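Local coordinates for arginine decarboxylase, A207R protein (Paramecium bursaria Chlorella virus 1, PDB 2NVA) that decarboxylates arginine to agmatine with the help of pyridoxal 5'-phosphate, as a two-subunit viral enzyme of the ornithine decarboxylase-like family, at residues G216-I221 against R255-H260; V47-N51 against G351-V356; D137-V143 against V177-N183. All coordinates share one frame; numbering follows the deposited sequence.

Contact 1 of 3, residues G216-I221 against R255-H260. With PL2 ((4-{[(4-{[amino(imino)methyl]amino}butyl)amino]methyl}-5-hydroxy-6-methylpyridin-3-yl)methyl dihydrogen phosphate), chain I.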
loop_
_atom_site.group_PDB
_atom_site.type_symbol
_atom_site.label_atom_id
_atom_site.label_comp_id
_atom_site.label_asym_id
_atom_site.label_seq_id
_atom_site.Cartn_x
_atom_site.Cartn_y
_atom_site.Cartn_z
ATOM N N GLY A 216 15.035 2.892 14.507
ATOM C CA GLY A 216 14.975 4.285 14.089
ATOM C C GLY A 216 16.241 4.851 13.471
ATOM O O GLY A 216 16.184 5.839 12.734
ATOM N N LEU A 217 17.382 4.239 13.774
ATOM C CA LEU A 217 18.674 4.777 13.336
ATOM C C LEU A 217 18.947 4.581 11.844
ATOM O O LEU A 217 18.652 3.513 11.274
ATOM C CB LEU A 217 19.816 4.163 14.150
ATOM C CG LEU A 217 19.787 4.350 15.662
ATOM C CD1 LEU A 217 20.947 3.563 16.265
ATOM C CD2 LEU A 217 19.885 5.813 16.056
ATOM N N HIS A 218 19.488 5.622 11.215
ATOM C CA HIS A 218 19.973 5.521 9.845
ATOM C C HIS A 218 21.457 5.201 9.834
ATOM O O HIS A 218 22.207 5.625 10.724
ATOM C CB HIS A 218 19.809 6.852 9.118
ATOM C CG HIS A 218 18.413 7.140 8.690
ATOM N ND1 HIS A 218 17.520 7.819 9.489
ATOM C CD2 HIS A 218 17.757 6.851 7.546
ATOM C CE1 HIS A 218 16.369 7.941 8.852
ATOM N NE2 HIS A 218 16.490 7.376 7.666
ATOM N N ALA A 219 21.884 4.485 8.804
ATOM C CA ALA A 219 23.301 4.367 8.526
ATOM C C ALA A 219 23.674 5.514 7.580
ATOM O O ALA A 219 23.749 5.320 6.374
ATOM C CB ALA A 219 23.601 3.010 7.897
ATOM N N ASP A 220 23.894 6.708 8.126
ATOM C CA ASP A 220 24.191 7.892 7.311
ATOM C C ASP A 220 25.666 7.924 6.915
ATOM O O ASP A 220 26.534 8.027 7.770
ATOM C CB ASP A 220 23.811 9.180 8.078
ATOM C CG ASP A 220 22.305 9.415 8.115
ATOM O OD1 ASP A 220 21.616 9.118 7.106
ATOM O OD2 ASP A 220 21.793 9.888 9.155
ATOM N N ILE A 221 25.934 7.857 5.617
ATOM C CA ILE A 221 27.291 7.774 5.101
ATOM C C ILE A 221 27.645 9.078 4.391
ATOM O O ILE A 221 26.907 9.528 3.514
ATOM C CB ILE A 221 27.392 6.613 4.090
ATOM C CG1 ILE A 221 27.110 5.279 4.810
ATOM C CG2 ILE A 221 28.795 6.600 3.396
ATOM C CD1 ILE A 221 26.598 4.209 3.882
ATOM N N ARG A 255 15.996 -0.209 9.245
ATOM C CA ARG A 255 16.562 0.578 8.147
ATOM C C ARG A 255 18.093 0.738 8.193
ATOM O O ARG A 255 18.707 0.973 7.158
ATOM C CB ARG A 255 15.887 1.959 8.032
ATOM C CG ARG A 255 16.229 2.915 9.182
ATOM C CD ARG A 255 15.558 4.268 9.034
ATOM N NE ARG A 255 14.098 4.188 9.191
ATOM C CZ ARG A 255 13.222 4.421 8.210
ATOM N NH1 ARG A 255 13.640 4.733 6.979
ATOM N NH2 ARG A 255 11.915 4.320 8.446
ATOM N N PHE A 256 18.696 0.634 9.383
ATOM C CA PHE A 256 20.151 0.752 9.485
ATOM C C PHE A 256 20.849 -0.231 8.544
ATOM O O PHE A 256 21.797 0.138 7.848
ATOM C CB PHE A 256 20.653 0.564 10.929
ATOM C CG PHE A 256 22.142 0.795 11.096
ATOM C CD1 PHE A 256 22.625 2.047 11.469
ATOM C CD2 PHE A 256 23.056 -0.241 10.870
ATOM C CE1 PHE A 256 24.013 2.262 11.612
ATOM C CE2 PHE A 256 24.440 -0.036 11.002
ATOM C CZ PHE A 256 24.912 1.213 11.376
ATOM N N PHE A 257 20.368 -1.469 8.519
ATOM C CA PHE A 257 20.953 -2.504 7.660
ATOM C C PHE A 257 20.314 -2.597 6.285
ATOM O O PHE A 257 20.997 -2.881 5.305
ATOM C CB PHE A 257 20.900 -3.870 8.349
ATOM C CG PHE A 257 21.680 -3.924 9.625
ATOM C CD1 PHE A 257 23.069 -3.808 9.608
ATOM C CD2 PHE A 257 21.041 -4.083 10.845
ATOM C CE1 PHE A 257 23.810 -3.842 10.791
ATOM C CE2 PHE A 257 21.773 -4.116 12.039
ATOM C CZ PHE A 257 23.167 -4.000 12.004
ATOM N N ALA A 258 19.002 -2.372 6.222
ATOM C CA ALA A 258 18.249 -2.623 4.983
ATOM C C ALA A 258 18.374 -1.500 3.957
ATOM O O ALA A 258 18.321 -1.758 2.752
ATOM C CB ALA A 258 16.781 -2.918 5.297
ATOM N N GLU A 259 18.525 -0.257 4.414
ATOM C CA GLU A 259 18.481 0.876 3.462
ATOM C C GLU A 259 19.427 0.693 2.263
ATOM O O GLU A 259 18.996 0.760 1.108
ATOM C CB GLU A 259 18.761 2.208 4.159
ATOM C CG GLU A 259 18.760 3.414 3.196
ATOM C CD GLU A 259 18.937 4.759 3.892
ATOM O OE1 GLU A 259 18.945 4.815 5.143
ATOM O OE2 GLU A 259 19.058 5.789 3.178
ATOM N N HIS A 260 20.703 0.447 2.546
ATOM C CA HIS A 260 21.731 0.446 1.503
ATOM C C HIS A 260 21.914 -0.912 0.843
ATOM O O HIS A 260 22.766 -1.079 -0.031
ATOM C CB HIS A 260 23.066 0.927 2.089
ATOM C CG HIS A 260 22.973 2.270 2.745
ATOM N ND1 HIS A 260 22.601 3.408 2.057
ATOM C CD2 HIS A 260 23.204 2.657 4.022
ATOM C CE1 HIS A 260 22.596 4.438 2.888
ATOM N NE2 HIS A 260 22.969 4.008 4.084
HETATM N N1 PL2 I . 11.235 -2.398 16.137
HETATM C C2 PL2 I . 9.910 -2.180 16.169
HETATM C C2A PL2 I . 9.055 -2.784 17.301
HETATM C C3 PL2 I . 9.335 -1.398 15.159
HETATM O O3 PL2 I . 7.995 -1.179 15.224
HETATM C C4 PL2 I . 10.111 -0.836 14.125
HETATM C C4A PL2 I . 9.508 0.028 12.978
HETATM C C5 PL2 I . 11.493 -1.107 14.166
HETATM C C6 PL2 I . 12.018 -1.890 15.177
HETATM P P PL2 I . 13.673 1.222 11.904
HETATM N N PL2 I . 8.269 0.729 13.383
HETATM C CA PL2 I . 7.312 0.812 12.271
HETATM C CG PL2 I . 6.897 1.687 9.932
HETATM O OP2 PL2 I . 13.463 2.791 11.641
HETATM O OP3 PL2 I . 13.545 0.497 10.452
HETATM O OP1 PL2 I . 14.982 0.942 12.567
HETATM O OP4 PL2 I . 12.390 0.811 12.784
HETATM C C5M PL2 I . 12.437 -0.539 13.086
HETATM C CB PL2 I . 7.933 1.513 11.044
HETATM C CD PL2 I . 7.505 2.422 8.714
HETATM N NE PL2 I . 6.452 2.443 7.674
HETATM C CZ PL2 I . 6.630 2.726 6.375
HETATM N NH2 PL2 I . 5.561 2.688 5.542
HETATM N NH1 PL2 I . 7.839 3.047 5.905
HETATM O O HOH W 1 17.686 1.223 12.454
HETATM O O HOH W 2 19.963 3.351 7.141
HETATM O O HOH W 3 21.189 6.987 5.133
#
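The carbonyl oxygen of Ala-219 takes a hydrogen bond from His-260 NE2 at 2.8 Å, near the imidazole plane and almost straight (161°). Ile-221 rests its CD1 over one face of the same ring, a CH-pi contact, while Ser-349 bonds to ND1, so the ring's rotation is held from both nitrogens. Ala-219 also sets its CB over a face of Phe-256, 3.9 Å from the ring centroid; a small methyl suits a place this close to the helix backbone. The CD methylene of Arg-255 covers a face of His-218, and Glu-259 OE1 reaches that ring's edge. The arginine chain turns at chi3 (68°), which brings NE to PL2 OP2 at 2.9 Å, while Ser-179 and Glu-296 hold its NH2. Waters bridge the segments: one accepts from Ala-219 N and donates to Arg-255 O and Glu-259 OE1, another links Leu-217 O and Phe-256 N to the phosphate. Gly-216, at a positive phi that suits glycine, gives its N-H to PL2 OP1 at 2.8 Å, and Arg-255 N binds OP3. A glycine loop and a helix N-terminus closing on phosphate characterise the pyridoxal phosphate site of these TIM-barrel decarboxylases.

Contact 2 of 3, residues V47-N51 against G351-V356. With PL2 ((4-{[(4-{[amino(imino)methyl]amino}butyl)amino]methyl}-5-hydroxy-6-methylpyridin-3-yl)methyl dihydrogen phosphate), chain I.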
loop_
_atom_site.group_PDB
_atom_site.type_symbol
_atom_site.label_atom_id
_atom_site.label_comp_id
_atom_site.label_asym_id
_atom_site.label_seq_id
_atom_site.Cartn_x
_atom_site.Cartn_y
_atom_site.Cartn_z
ATOM N N VAL A 47 12.762 -7.676 10.824
ATOM C CA VAL A 47 12.462 -8.405 9.595
ATOM C C VAL A 47 11.451 -7.648 8.696
ATOM O O VAL A 47 11.548 -7.694 7.462
ATOM C CB VAL A 47 11.920 -9.820 9.957
ATOM C CG1 VAL A 47 11.429 -10.585 8.712
ATOM C CG2 VAL A 47 13.015 -10.623 10.712
ATOM N N LYS A 48 10.517 -6.947 9.329
ATOM C CA LYS A 48 9.470 -6.204 8.622
ATOM C C LYS A 48 10.011 -5.175 7.642
ATOM O O LYS A 48 9.326 -4.816 6.687
ATOM C CB LYS A 48 8.541 -5.503 9.626
ATOM C CG LYS A 48 9.281 -4.546 10.553
ATOM C CD LYS A 48 8.356 -3.792 11.506
ATOM C CE LYS A 48 8.072 -4.566 12.787
ATOM N NZ LYS A 48 9.315 -4.913 13.632
ATOM N N CYS A 49 11.223 -4.692 7.886
ATOM C CA CYS A 49 11.813 -3.652 7.045
ATOM C C CYS A 49 12.189 -4.178 5.653
ATOM O O CYS A 49 12.034 -3.473 4.652
ATOM C CB CYS A 49 13.031 -3.055 7.744
ATOM S SG CYS A 49 13.808 -1.668 6.875
ATOM N N ASN A 50 12.670 -5.426 5.618
ATOM C CA ASN A 50 13.035 -6.105 4.384
ATOM C C ASN A 50 13.240 -7.567 4.725
ATOM O O ASN A 50 14.161 -7.916 5.475
ATOM C CB ASN A 50 14.319 -5.516 3.785
ATOM C CG ASN A 50 14.594 -6.026 2.388
ATOM O OD1 ASN A 50 14.169 -7.118 2.027
ATOM N ND2 ASN A 50 15.297 -5.224 1.584
ATOM N N ASN A 51 12.358 -8.412 4.209
ATOM C CA ASN A 51 12.389 -9.844 4.524
ATOM C C ASN A 51 13.011 -10.700 3.417
ATOM O O ASN A 51 12.795 -11.900 3.371
ATOM C CB ASN A 51 10.977 -10.337 4.833
ATOM C CG ASN A 51 9.986 -9.955 3.747
ATOM O OD1 ASN A 51 10.354 -9.738 2.589
ATOM N ND2 ASN A 51 8.710 -9.886 4.117
ATOM N N GLY A 351 16.428 -0.127 -0.086
ATOM C CA GLY A 351 16.208 -1.415 0.544
ATOM C C GLY A 351 15.322 -1.421 1.789
ATOM O O GLY A 351 14.972 -2.487 2.276
ATOM N N ALA A 352 14.954 -0.244 2.297
ATOM C CA ALA A 352 14.205 -0.151 3.557
ATOM C C ALA A 352 12.756 0.265 3.332
ATOM O O ALA A 352 12.513 1.367 2.851
ATOM C CB ALA A 352 14.895 0.812 4.494
ATOM N N TYR A 353 11.816 -0.634 3.672
ATOM C CA TYR A 353 10.376 -0.385 3.523
ATOM C C TYR A 353 10.059 -0.103 2.055
ATOM O O TYR A 353 9.336 0.848 1.740
ATOM C CB TYR A 353 9.912 0.773 4.438
ATOM C CG TYR A 353 10.254 0.509 5.885
ATOM C CD1 TYR A 353 9.580 -0.489 6.598
ATOM C CD2 TYR A 353 11.255 1.225 6.529
ATOM C CE1 TYR A 353 9.892 -0.767 7.915
ATOM C CE2 TYR A 353 11.577 0.961 7.859
ATOM C CZ TYR A 353 10.893 -0.050 8.540
ATOM O OH TYR A 353 11.199 -0.332 9.851
ATOM N N THR A 354 10.607 -0.940 1.167
ATOM C CA THR A 354 10.420 -0.775 -0.267
ATOM C C THR A 354 9.728 -2.013 -0.837
ATOM O O THR A 354 8.499 -2.006 -1.024
ATOM C CB THR A 354 11.749 -0.468 -0.983
ATOM O OG1 THR A 354 12.711 -1.495 -0.681
ATOM C CG2 THR A 354 12.295 0.871 -0.502
ATOM N N ASN A 355 10.496 -3.082 -1.057
ATOM C CA ASN A 355 9.932 -4.323 -1.592
ATOM C C ASN A 355 8.859 -4.967 -0.693
ATOM O O ASN A 355 7.940 -5.588 -1.202
ATOM C CB ASN A 355 11.020 -5.345 -1.950
ATOM C CG ASN A 355 12.061 -5.512 -0.852
ATOM O OD1 ASN A 355 12.906 -4.627 -0.638
ATOM N ND2 ASN A 355 12.033 -6.664 -0.171
ATOM N N VAL A 356 8.985 -4.821 0.626
ATOM C CA VAL A 356 8.013 -5.432 1.564
ATOM C C VAL A 356 6.613 -4.829 1.437
ATOM O O VAL A 356 5.631 -5.427 1.887
ATOM C CB VAL A 356 8.468 -5.327 3.033
ATOM C CG1 VAL A 356 9.683 -6.229 3.292
ATOM C CG2 VAL A 356 8.773 -3.862 3.420
HETATM N N1 PL2 I . 11.235 -2.398 16.137
HETATM C C2 PL2 I . 9.910 -2.180 16.169
HETATM C C2A PL2 I . 9.055 -2.784 17.301
HETATM C C3 PL2 I . 9.335 -1.398 15.159
HETATM O O3 PL2 I . 7.995 -1.179 15.224
HETATM C C4 PL2 I . 10.111 -0.836 14.125
HETATM C C4A PL2 I . 9.508 0.028 12.978
HETATM C C5 PL2 I . 11.493 -1.107 14.166
HETATM C C6 PL2 I . 12.018 -1.890 15.177
HETATM P P PL2 I . 13.673 1.222 11.904
HETATM N N PL2 I . 8.269 0.729 13.383
HETATM C CA PL2 I . 7.312 0.812 12.271
HETATM C CG PL2 I . 6.897 1.687 9.932
HETATM O OP2 PL2 I . 13.463 2.791 11.641
HETATM O OP3 PL2 I . 13.545 0.497 10.452
HETATM O OP1 PL2 I . 14.982 0.942 12.567
HETATM O OP4 PL2 I . 12.390 0.811 12.784
HETATM C C5M PL2 I . 12.437 -0.539 13.086
HETATM C CB PL2 I . 7.933 1.513 11.044
HETATM C CD PL2 I . 7.505 2.422 8.714
HETATM N NE PL2 I . 6.452 2.443 7.674
HETATM C CZ PL2 I . 6.630 2.726 6.375
HETATM N NH2 PL2 I . 5.561 2.688 5.542
HETATM N NH1 PL2 I . 7.839 3.047 5.905
HETATM O O HOH W 4 11.771 -3.607 1.830
HETATM O O HOH W 5 15.457 -5.382 -1.347
HETATM O O HOH W 6 6.274 -8.202 2.633
#
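Cys-49 lays its sulfur over one face of the Tyr-353 ring, SG standing 3.8 Å from the ring centroid in a sulfur-aromatic contact. SG lies anti to the backbone N (chi1 -176°); a small, polarisable side chain suits a place pressed between the ring and Ala-352 CB. Over the opposite face runs the agmatine chain of PL2, its CD above the ring centre, so the tyrosine is sandwiched between protein and ligand while its OH donates to PL2 OP3 at 2.6 Å. The backbone is tied at the same residue: Tyr-353 N bonds to a lone pair of Cys-49 O at 3.0 Å. Asn-50 uses both ends of its amide. ND2 donates a hydrogen bond to Gly-351 O at 2.8 Å; OD1 accepts from Asn-355 ND2, which comes from above the carbonyl plane along a nearly straight N-H (177°), and from Asp-52 N. Val-356 packs CG2 against Lys-48 O and CG1 against Asn-50 CA. Lys-48 leads away, its NZ in a salt bridge with Asp-67 and close to the cofactor ring. The contact joins the loop after barrel strand 41-46 to that after mixed-sheet strand 344-347, beside helix 255-258 and Phe-361 of the second subunit.

Contact 3 of 3, residues D137-V143 against V177-N183. With PL2 ((4-{[(4-{[amino(imino)methyl]amino}butyl)amino]methyl}-5-hydroxy-6-methylpyridin-3-yl)methyl dihydrogen phosphate), chain I.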
loop_
_atom_site.group_PDB
_atom_site.type_symbol
_atom_site.label_atom_id
_atom_site.label_comp_id
_atom_site.label_asym_id
_atom_site.label_seq_id
_atom_site.Cartn_x
_atom_site.Cartn_y
_atom_site.Cartn_z
ATOM N N ASP A 137 8.830 9.437 22.746
ATOM C CA ASP A 137 8.844 9.839 21.341
ATOM C C ASP A 137 10.018 10.742 20.958
ATOM O O ASP A 137 10.477 11.563 21.751
ATOM C CB ASP A 137 7.556 10.571 20.957
ATOM C CG ASP A 137 6.302 9.744 21.184
ATOM O OD1 ASP A 137 6.392 8.539 21.515
ATOM O OD2 ASP A 137 5.205 10.321 21.000
ATOM N N ASP A 138 10.474 10.587 19.721
ATOM C CA ASP A 138 11.291 11.607 19.080
ATOM C C ASP A 138 10.306 12.434 18.258
ATOM O O ASP A 138 9.751 11.928 17.274
ATOM C CB ASP A 138 12.332 10.958 18.159
ATOM C CG ASP A 138 13.019 11.970 17.233
ATOM O OD1 ASP A 138 12.869 13.195 17.446
ATOM O OD2 ASP A 138 13.678 11.529 16.273
ATOM N N PRO A 139 10.085 13.697 18.643
ATOM C CA PRO A 139 9.103 14.482 17.884
ATOM C C PRO A 139 9.511 14.799 16.437
ATOM O O PRO A 139 8.655 15.182 15.629
ATOM C CB PRO A 139 8.974 15.773 18.704
ATOM C CG PRO A 139 10.216 15.875 19.489
ATOM C CD PRO A 139 10.674 14.462 19.754
ATOM N N ASN A 140 10.789 14.633 16.111
ATOM C CA ASN A 140 11.267 14.850 14.754
ATOM C C ASN A 140 11.443 13.570 13.939
ATOM O O ASN A 140 11.935 13.632 12.811
ATOM C CB ASN A 140 12.596 15.619 14.772
ATOM C CG ASN A 140 12.449 17.033 15.308
ATOM O OD1 ASN A 140 12.209 17.238 16.501
ATOM N ND2 ASN A 140 12.612 18.017 14.434
ATOM N N ALA A 141 11.039 12.420 14.482
ATOM C CA ALA A 141 11.158 11.154 13.755
ATOM C C ALA A 141 10.286 11.165 12.504
ATOM O O ALA A 141 9.206 11.773 12.500
ATOM C CB ALA A 141 10.789 9.975 14.663
ATOM N N THR A 142 10.746 10.518 11.439
ATOM C CA THR A 142 9.980 10.481 10.190
ATOM C C THR A 142 8.607 9.817 10.357
ATOM O O THR A 142 7.579 10.364 9.913
ATOM C CB THR A 142 10.785 9.813 9.049
ATOM O OG1 THR A 142 12.037 10.492 8.903
ATOM C CG2 THR A 142 10.024 9.884 7.715
ATOM N N VAL A 143 8.583 8.644 10.987
ATOM C CA VAL A 143 7.327 7.923 11.226
ATOM C C VAL A 143 7.068 7.814 12.738
ATOM O O VAL A 143 7.799 7.136 13.461
ATOM C CB VAL A 143 7.347 6.530 10.558
ATOM C CG1 VAL A 143 6.010 5.807 10.781
ATOM C CG2 VAL A 143 7.691 6.642 9.051
ATOM N N VAL A 177 11.684 5.241 19.656
ATOM C CA VAL A 177 11.489 6.689 19.565
ATOM C C VAL A 177 10.709 7.091 18.315
ATOM O O VAL A 177 10.172 8.201 18.242
ATOM C CB VAL A 177 12.827 7.470 19.622
ATOM C CG1 VAL A 177 13.566 7.140 20.894
ATOM C CG2 VAL A 177 13.686 7.180 18.381
ATOM N N GLY A 178 10.650 6.199 17.334
ATOM C CA GLY A 178 10.044 6.512 16.052
ATOM C C GLY A 178 10.948 6.050 14.928
ATOM O O GLY A 178 12.172 5.985 15.095
ATOM N N SER A 179 10.345 5.722 13.792
ATOM C CA SER A 179 11.095 5.226 12.650
ATOM C C SER A 179 11.710 6.394 11.868
ATOM O O SER A 179 11.005 7.344 11.496
ATOM C CB SER A 179 10.198 4.359 11.752
ATOM O OG SER A 179 11.002 3.597 10.843
ATOM N N GLY A 180 13.015 6.317 11.620
ATOM C CA GLY A 180 13.752 7.358 10.908
ATOM C C GLY A 180 14.062 8.509 11.843
ATOM O O GLY A 180 13.544 9.626 11.671
ATOM N N SER A 181 14.915 8.251 12.825
ATOM C CA SER A 181 15.259 9.231 13.841
ATOM C C SER A 181 16.695 9.713 13.671
ATOM O O SER A 181 17.611 8.905 13.475
ATOM C CB SER A 181 15.103 8.626 15.237
ATOM O OG SER A 181 15.505 9.555 16.221
ATOM N N ARG A 182 16.858 11.030 13.725
ATOM C CA ARG A 182 18.177 11.670 13.685
ATOM C C ARG A 182 18.311 12.633 14.872
ATOM O O ARG A 182 18.995 13.650 14.804
ATOM C CB ARG A 182 18.380 12.375 12.342
ATOM C CG ARG A 182 18.359 11.431 11.144
ATOM C CD ARG A 182 19.033 12.068 9.945
ATOM N NE ARG A 182 19.328 11.121 8.870
ATOM C CZ ARG A 182 18.485 10.812 7.890
ATOM N NH1 ARG A 182 17.268 11.355 7.834
ATOM N NH2 ARG A 182 18.854 9.964 6.938
ATOM N N ASN A 183 17.656 12.279 15.972
ATOM C CA ASN A 183 17.649 13.098 17.174
ATOM C C ASN A 183 18.319 12.337 18.323
ATOM O O ASN A 183 17.654 11.523 18.987
ATOM C CB ASN A 183 16.187 13.432 17.525
ATOM C CG ASN A 183 16.037 14.262 18.806
ATOM O OD1 ASN A 183 14.922 14.629 19.174
ATOM N ND2 ASN A 183 17.128 14.551 19.475
HETATM N N1 PL2 I . 11.235 -2.398 16.137
HETATM C C2 PL2 I . 9.910 -2.180 16.169
HETATM C C2A PL2 I . 9.055 -2.784 17.301
HETATM C C3 PL2 I . 9.335 -1.398 15.159
HETATM O O3 PL2 I . 7.995 -1.179 15.224
HETATM C C4 PL2 I . 10.111 -0.836 14.125
HETATM C C4A PL2 I . 9.508 0.028 12.978
HETATM C C5 PL2 I . 11.493 -1.107 14.166
HETATM C C6 PL2 I . 12.018 -1.890 15.177
HETATM P P PL2 I . 13.673 1.222 11.904
HETATM N N PL2 I . 8.269 0.729 13.383
HETATM C CA PL2 I . 7.312 0.812 12.271
HETATM C CG PL2 I . 6.897 1.687 9.932
HETATM O OP2 PL2 I . 13.463 2.791 11.641
HETATM O OP3 PL2 I . 13.545 0.497 10.452
HETATM O OP1 PL2 I . 14.982 0.942 12.567
HETATM O OP4 PL2 I . 12.390 0.811 12.784
HETATM C C5M PL2 I . 12.437 -0.539 13.086
HETATM C CB PL2 I . 7.933 1.513 11.044
HETATM C CD PL2 I . 7.505 2.422 8.714
HETATM N NE PL2 I . 6.452 2.443 7.674
HETATM C CZ PL2 I . 6.630 2.726 6.375
HETATM N NH2 PL2 I . 5.561 2.688 5.542
HETATM N NH1 PL2 I . 7.839 3.047 5.905
HETATM O O HOH W 7 14.715 12.823 14.147
#
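Two irregular loops meet here, antiparallel only where 141-143 faces 179-181, with a single hydrogen-bonded bridge between Val-143 and Ser-179: Val-143 N reaches Ser-179 O at 2.8 Å, and Ser-179 N returns to Val-143 O. An extra residue on one side, Thr-142 beside Val-143 opposite Ser-179, makes a classic beta bulge, and Thr-142 N bonds instead to Gly-180 O at 2.9 Å. Asp-138 N, bonded to a lone pair of Val-177 O at 2.8 Å, fastens the other end. Between these points the chain makes a type I turn from Asp-138 to Ala-141. Asp-138 suits the first position because its OD1 accepts from Asn-140 N, forming an Asx turn. Its CG lies anti to the backbone N (chi1 168°), which carries the carboxylate across to the other loop. There Ser-181 OG donates to OD2 at 2.7 Å from the anti side, tilted about 33° out of the carboxylate plane, and a water links OD2 to Arg-182 N; Asn-183 CB packs against the carboxylate. Gly-178, at a positive phi (133°), and Gly-180 have no side chains, which lets Ala-141 CB and Thr-142 OG1 come close. Val-143 and Ser-179 meet through their CB atoms; Ser-179 OG donates to PL2 OP2 at 2.7 Å and also bonds to Arg-255 NH2. Both loops follow barrel strands, 129-133 and 170-174. Helix 184-204 packs on Val-177, Asp-138 and Ser-181, helix 229-241 touches Ser-181 and Arg-182, and Asp-325 of the second subunit lies against Val-143.

Overall arrangement
All three contacts meet PL2, and most of their segments are loops following strands of the parallel barrel sheet. Contact 3 closes before contact 1 opens, and both are nested within the long loop closed by contact 2, which brings 351-356 back to the barrel from the mixed-sheet part of the chain. Centres of contacts 1 and 2 lie about 12 Å apart, those of contacts 1 and 3 about 13 Å, and those of contacts 2 and 3 about 18 Å. Contact 1 touches both others: Glu-259 O meets Gly-351 N, and Gly-216 O meets Ser-181 N. The phosphate site is thus assembled from sequence-distant loops of both parts of the fold.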